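Side-chain contacts in endo-beta-mannanase (Opitutaceae bacterium TAV5, PDB 7BOB), which probably removes mannose units from the ends of beta-1,4-linked mannan chains, as an exo-acting glycoside hydrolase of family 5 that forms a homotrimer: residues A[52-57]-A[356-361]; A[149-154]-A[184-189]. All coordinates share one frame; numbering follows the deposited sequence.

Contact 1: residues A[52-57]-A[356-361]; sequences LGFNTV and EFARAE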
# COMPACT_ATOMS: atom_id res chain seq x y z
N LEU A 52 -3.41 12.79 -47.84
CA LEU A 52 -3.57 11.38 -47.48
C LEU A 52 -5.03 10.97 -47.34
O LEU A 52 -5.29 9.82 -47.00
CB LEU A 52 -2.82 11.05 -46.19
CG LEU A 52 -1.31 11.20 -46.27
CD1 LEU A 52 -0.71 11.19 -44.88
CD2 LEU A 52 -0.71 10.11 -47.16
N GLY A 53 -5.98 11.87 -47.58
CA GLY A 53 -7.38 11.52 -47.45
C GLY A 53 -7.99 11.81 -46.11
O GLY A 53 -9.17 11.47 -45.90
N PHE A 54 -7.26 12.44 -45.19
CA PHE A 54 -7.78 12.70 -43.86
C PHE A 54 -8.80 13.82 -43.90
O PHE A 54 -8.69 14.75 -44.69
CB PHE A 54 -6.64 13.06 -42.90
CG PHE A 54 -5.67 11.93 -42.65
CD1 PHE A 54 -6.03 10.62 -42.92
CD2 PHE A 54 -4.40 12.19 -42.13
CE1 PHE A 54 -5.13 9.57 -42.68
CE2 PHE A 54 -3.50 11.15 -41.89
CZ PHE A 54 -3.86 9.83 -42.17
N ASN A 55 -9.80 13.73 -43.04
CA ASN A 55 -10.84 14.75 -42.99
C ASN A 55 -10.96 15.40 -41.62
O ASN A 55 -11.87 16.22 -41.42
CB ASN A 55 -12.20 14.14 -43.42
CG ASN A 55 -12.65 13.02 -42.49
OD1 ASN A 55 -12.23 12.96 -41.32
ND2 ASN A 55 -13.51 12.14 -43.00
N THR A 56 -10.10 15.04 -40.66
CA THR A 56 -10.12 15.63 -39.33
C THR A 56 -8.70 15.76 -38.78
O THR A 56 -7.78 15.03 -39.18
CB THR A 56 -10.95 14.79 -38.34
OG1 THR A 56 -10.52 13.43 -38.42
CG2 THR A 56 -12.44 14.83 -38.68
N VAL A 57 -8.52 16.70 -37.86
CA VAL A 57 -7.24 16.85 -37.18
C VAL A 57 -7.55 17.23 -35.74
O VAL A 57 -8.31 18.19 -35.50
CB VAL A 57 -6.30 17.88 -37.85
CG1 VAL A 57 -6.96 19.28 -37.98
CG2 VAL A 57 -4.94 17.94 -37.12
N GLU A 356 -4.78 3.33 -46.15
CA GLU A 356 -5.69 2.54 -46.98
C GLU A 356 -7.01 2.32 -46.24
O GLU A 356 -8.09 2.46 -46.83
CB GLU A 356 -5.02 1.21 -47.36
CG GLU A 356 -5.91 0.21 -48.13
CD GLU A 356 -5.40 -1.23 -48.05
OE1 GLU A 356 -4.17 -1.43 -47.88
OE2 GLU A 356 -6.24 -2.18 -48.13
N PHE A 357 -6.93 2.04 -44.94
CA PHE A 357 -8.14 1.81 -44.15
C PHE A 357 -8.98 3.08 -44.05
O PHE A 357 -10.21 3.03 -44.09
CB PHE A 357 -7.76 1.28 -42.76
CG PHE A 357 -8.92 1.16 -41.81
CD1 PHE A 357 -9.64 -0.02 -41.70
CD2 PHE A 357 -9.30 2.25 -41.00
CE1 PHE A 357 -10.72 -0.13 -40.81
CE2 PHE A 357 -10.37 2.15 -40.11
CZ PHE A 357 -11.08 0.96 -40.02
N ALA A 358 -8.33 4.24 -43.87
CA ALA A 358 -9.10 5.47 -43.77
C ALA A 358 -9.81 5.77 -45.08
O ALA A 358 -10.97 6.21 -45.08
CB ALA A 358 -8.20 6.64 -43.40
N ARG A 359 -9.14 5.55 -46.21
CA ARG A 359 -9.78 5.78 -47.50
C ARG A 359 -10.92 4.80 -47.71
O ARG A 359 -12.01 5.19 -48.12
CB ARG A 359 -8.74 5.72 -48.62
CG ARG A 359 -7.67 6.85 -48.50
CD ARG A 359 -7.43 7.61 -49.84
NE ARG A 359 -6.20 8.42 -49.84
CZ ARG A 359 -4.99 7.94 -50.12
NH1 ARG A 359 -4.85 6.65 -50.41
NH2 ARG A 359 -3.92 8.74 -50.12
N ALA A 360 -10.72 3.53 -47.33
CA ALA A 360 -11.82 2.56 -47.36
C ALA A 360 -13.00 3.03 -46.51
O ALA A 360 -14.15 3.00 -46.96
CB ALA A 360 -11.32 1.21 -46.87
N GLU A 361 -12.72 3.50 -45.29
CA GLU A 361 -13.78 3.87 -44.36
C GLU A 361 -14.61 5.04 -44.88
O GLU A 361 -15.83 5.08 -44.69
CB GLU A 361 -13.19 4.20 -42.99
CG GLU A 361 -13.07 2.98 -42.10
CD GLU A 361 -14.36 2.19 -42.00
OE1 GLU A 361 -15.25 2.57 -41.19
OE2 GLU A 361 -14.49 1.18 -42.74
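Arg359 reaches from helix 352-364 to the backbone at Leu52, and Ala358 beside it meets the ring of Phe54. These two touches carry the contact. The arginine chain first runs beside its own backbone N, with CG anti to the carbonyl carbon (chi1 -64°), and then bends at chi2 (-132°). The bend carries the guanidinium group to the turn at Leu52 and Gly53. Arg359 NE comes to 3.3 Å from Leu52 O, and Arg359 NH2 lies 3.6 Å from the same oxygen. Leu52 O and Gly53 CA sit obliquely to the guanidinium group. Arg359 NE passes 4.1 Å from Gly53 CA.

Gly53 leaves room for this approach, because it has no side chain on the face turned to the helix. Its positive phi belongs to a Schellman motif that ends helix 39-51. The CA atoms of Gly53 and Arg359 are 6.2 Å apart, the nearest such pair between the segments.

Deeper in, Ala358 points its methyl group at the loop. Ala358 CB meets the edge of the Phe54 ring, near the ring plane, at 4.3 Å from Phe54 CE1. The Phe54 side chain leaves the backbone away from the helix, and its ring edge still reaches Ala358. Leu52 CB lies 4.2 Å above the ring plane, over the ring centre. Phe354, one turn earlier on the helix, also meets the Phe54 ring, with the two planes at about 40°. Phe54 and Ala358 are buried, while Arg359 lies at the exposed side.

The residues 52-57 lead from helix 39-51 into strand 56-62 of the parallel sheet. The contact packs this alpha-to-beta turn against helix 352-364, as part of the (beta/alpha)8 barrel expected of family 5 glycoside hydrolases.

Contact 2: residues A[149-154]-A[184-189]; sequences CGIDLG and EVLPEA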
# COMPACT_ATOMS: atom_id res chain seq x y z
N CYS A 149 -15.15 19.07 -35.79
CA CYS A 149 -15.48 17.67 -35.57
C CYS A 149 -15.67 17.47 -34.08
O CYS A 149 -14.93 16.72 -33.45
CB CYS A 149 -14.38 16.76 -36.12
SG CYS A 149 -14.73 14.96 -36.00
N GLY A 150 -16.64 18.18 -33.49
CA GLY A 150 -16.82 18.15 -32.06
C GLY A 150 -15.79 18.99 -31.32
O GLY A 150 -14.75 19.37 -31.85
N ILE A 151 -16.10 19.31 -30.07
CA ILE A 151 -15.16 19.97 -29.18
C ILE A 151 -14.70 18.97 -28.12
O ILE A 151 -15.53 18.39 -27.40
CB ILE A 151 -15.77 21.22 -28.53
CG1 ILE A 151 -16.12 22.26 -29.62
CG2 ILE A 151 -14.83 21.79 -27.45
CD1 ILE A 151 -17.05 23.35 -29.16
N ASP A 152 -13.39 18.76 -28.03
CA ASP A 152 -12.78 17.82 -27.10
C ASP A 152 -12.54 18.51 -25.75
O ASP A 152 -11.76 19.46 -25.66
CB ASP A 152 -11.46 17.30 -27.69
CG ASP A 152 -10.93 16.10 -26.94
OD1 ASP A 152 -11.75 15.32 -26.42
OD2 ASP A 152 -9.69 15.93 -26.86
N LEU A 153 -13.22 18.01 -24.72
CA LEU A 153 -13.14 18.61 -23.38
C LEU A 153 -11.69 18.75 -22.91
O LEU A 153 -11.29 19.78 -22.36
CB LEU A 153 -13.94 17.76 -22.40
CG LEU A 153 -14.19 18.35 -21.01
CD1 LEU A 153 -14.68 19.80 -21.16
CD2 LEU A 153 -15.20 17.50 -20.28
N GLY A 154 -10.89 17.71 -23.09
CA GLY A 154 -9.49 17.78 -22.75
C GLY A 154 -8.84 16.45 -23.06
O GLY A 154 -9.52 15.49 -23.43
N GLU A 184 -22.97 27.43 -23.12
CA GLU A 184 -23.40 28.82 -23.04
C GLU A 184 -23.05 29.59 -24.31
O GLU A 184 -23.61 30.67 -24.54
CB GLU A 184 -22.75 29.52 -21.84
CG GLU A 184 -23.43 29.22 -20.52
CD GLU A 184 -22.68 29.82 -19.35
OE1 GLU A 184 -21.98 30.84 -19.57
OE2 GLU A 184 -22.75 29.28 -18.22
N VAL A 185 -22.16 29.04 -25.14
CA VAL A 185 -21.77 29.66 -26.39
C VAL A 185 -22.25 28.84 -27.59
O VAL A 185 -22.75 29.41 -28.56
CB VAL A 185 -20.24 29.85 -26.44
CG1 VAL A 185 -19.78 30.31 -27.83
CG2 VAL A 185 -19.81 30.83 -25.36
N LEU A 186 -22.12 27.52 -27.55
CA LEU A 186 -22.53 26.65 -28.65
C LEU A 186 -23.42 25.55 -28.08
O LEU A 186 -22.98 24.40 -27.90
CB LEU A 186 -21.31 26.07 -29.38
CG LEU A 186 -20.40 27.02 -30.13
CD1 LEU A 186 -19.19 26.28 -30.68
CD2 LEU A 186 -21.19 27.69 -31.26
N PRO A 187 -24.68 25.87 -27.80
CA PRO A 187 -25.55 24.89 -27.11
C PRO A 187 -25.69 23.56 -27.82
O PRO A 187 -25.98 22.56 -27.15
CB PRO A 187 -26.90 25.62 -27.01
CG PRO A 187 -26.81 26.74 -28.03
CD PRO A 187 -25.37 27.15 -28.03
N GLU A 188 -25.49 23.51 -29.14
CA GLU A 188 -25.69 22.28 -29.90
C GLU A 188 -24.38 21.59 -30.27
O GLU A 188 -24.39 20.64 -31.05
CB GLU A 188 -26.49 22.57 -31.18
CG GLU A 188 -27.90 23.08 -30.92
CD GLU A 188 -28.60 22.30 -29.81
OE1 GLU A 188 -28.80 21.08 -29.97
OE2 GLU A 188 -28.95 22.91 -28.78
N ALA A 189 -23.25 22.07 -29.74
CA ALA A 189 -21.97 21.47 -30.07
C ALA A 189 -21.91 20.00 -29.65
O ALA A 189 -22.57 19.57 -28.69
CB ALA A 189 -20.83 22.25 -29.40
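Ile151 meets two residues of the loop 184-189, Leu186 and Ala189, and its CD1 methyl makes both touches. The loop follows helix 168-183 and leads to strand 191-192. Glu184 opens the segment with a salt bridge to Arg135, and Val185 follows and packs on helix 124-141.

Leu186 is the first residue to reach the strand. Its side chain sets out toward Ile151, and CG lies beside the backbone N (chi1 -66°). Leu186 CD1 then comes to 3.9 Å from Ile151 CD1. The two side chains cross at about a right angle, and the end methyls make the contact.

Pro187 and Glu188 form the middle of a type I beta turn that runs from Leu186 to Ala189. The turn is closed by Ala189 N, which donates to Leu186 O at 3.0 Å. Arg183 NH1 binds the carbonyl oxygens of both Pro187 and Ala189, and so ties the turn back to the end of helix 168-183.

Ala189 ends the segment. Its methyl points to the strand, and Ala189 CB lies 3.9 Å from Ile151 CD1. The turn thus places Leu186 and Ala189 so that both meet one methyl group. Just beyond, Ile151 makes backbone hydrogen bonds with Leu190 and Leu192.

The side-chain contact is wholly apolar. It rests on van der Waals packing of three apolar side chains, while the backbone bonds beyond Ala189 pair the strands.

The centres of contact 1 and contact 2 are about 23 Å apart, yet both lie at strands of one parallel sheet. Contact 1 sits at the entry to strand 56-62, and contact 2 involves strand 151-154. Strand 94-101 lies between these two in the sheet. Thr56 CG2 and Cys149 SG, one from each contact, pack at 3.5 Å. Both segments of contact 2 come between those of contact 1 in the chain. Contact 1 joins parts 299 residues apart, whereas contact 2 joins parts 30 residues apart at their nearest ends, with helices 162-165 and 168-183 between them. Together they show near and distant parts of the chain packed round the parallel barrel expected of family 5 glycoside hydrolases.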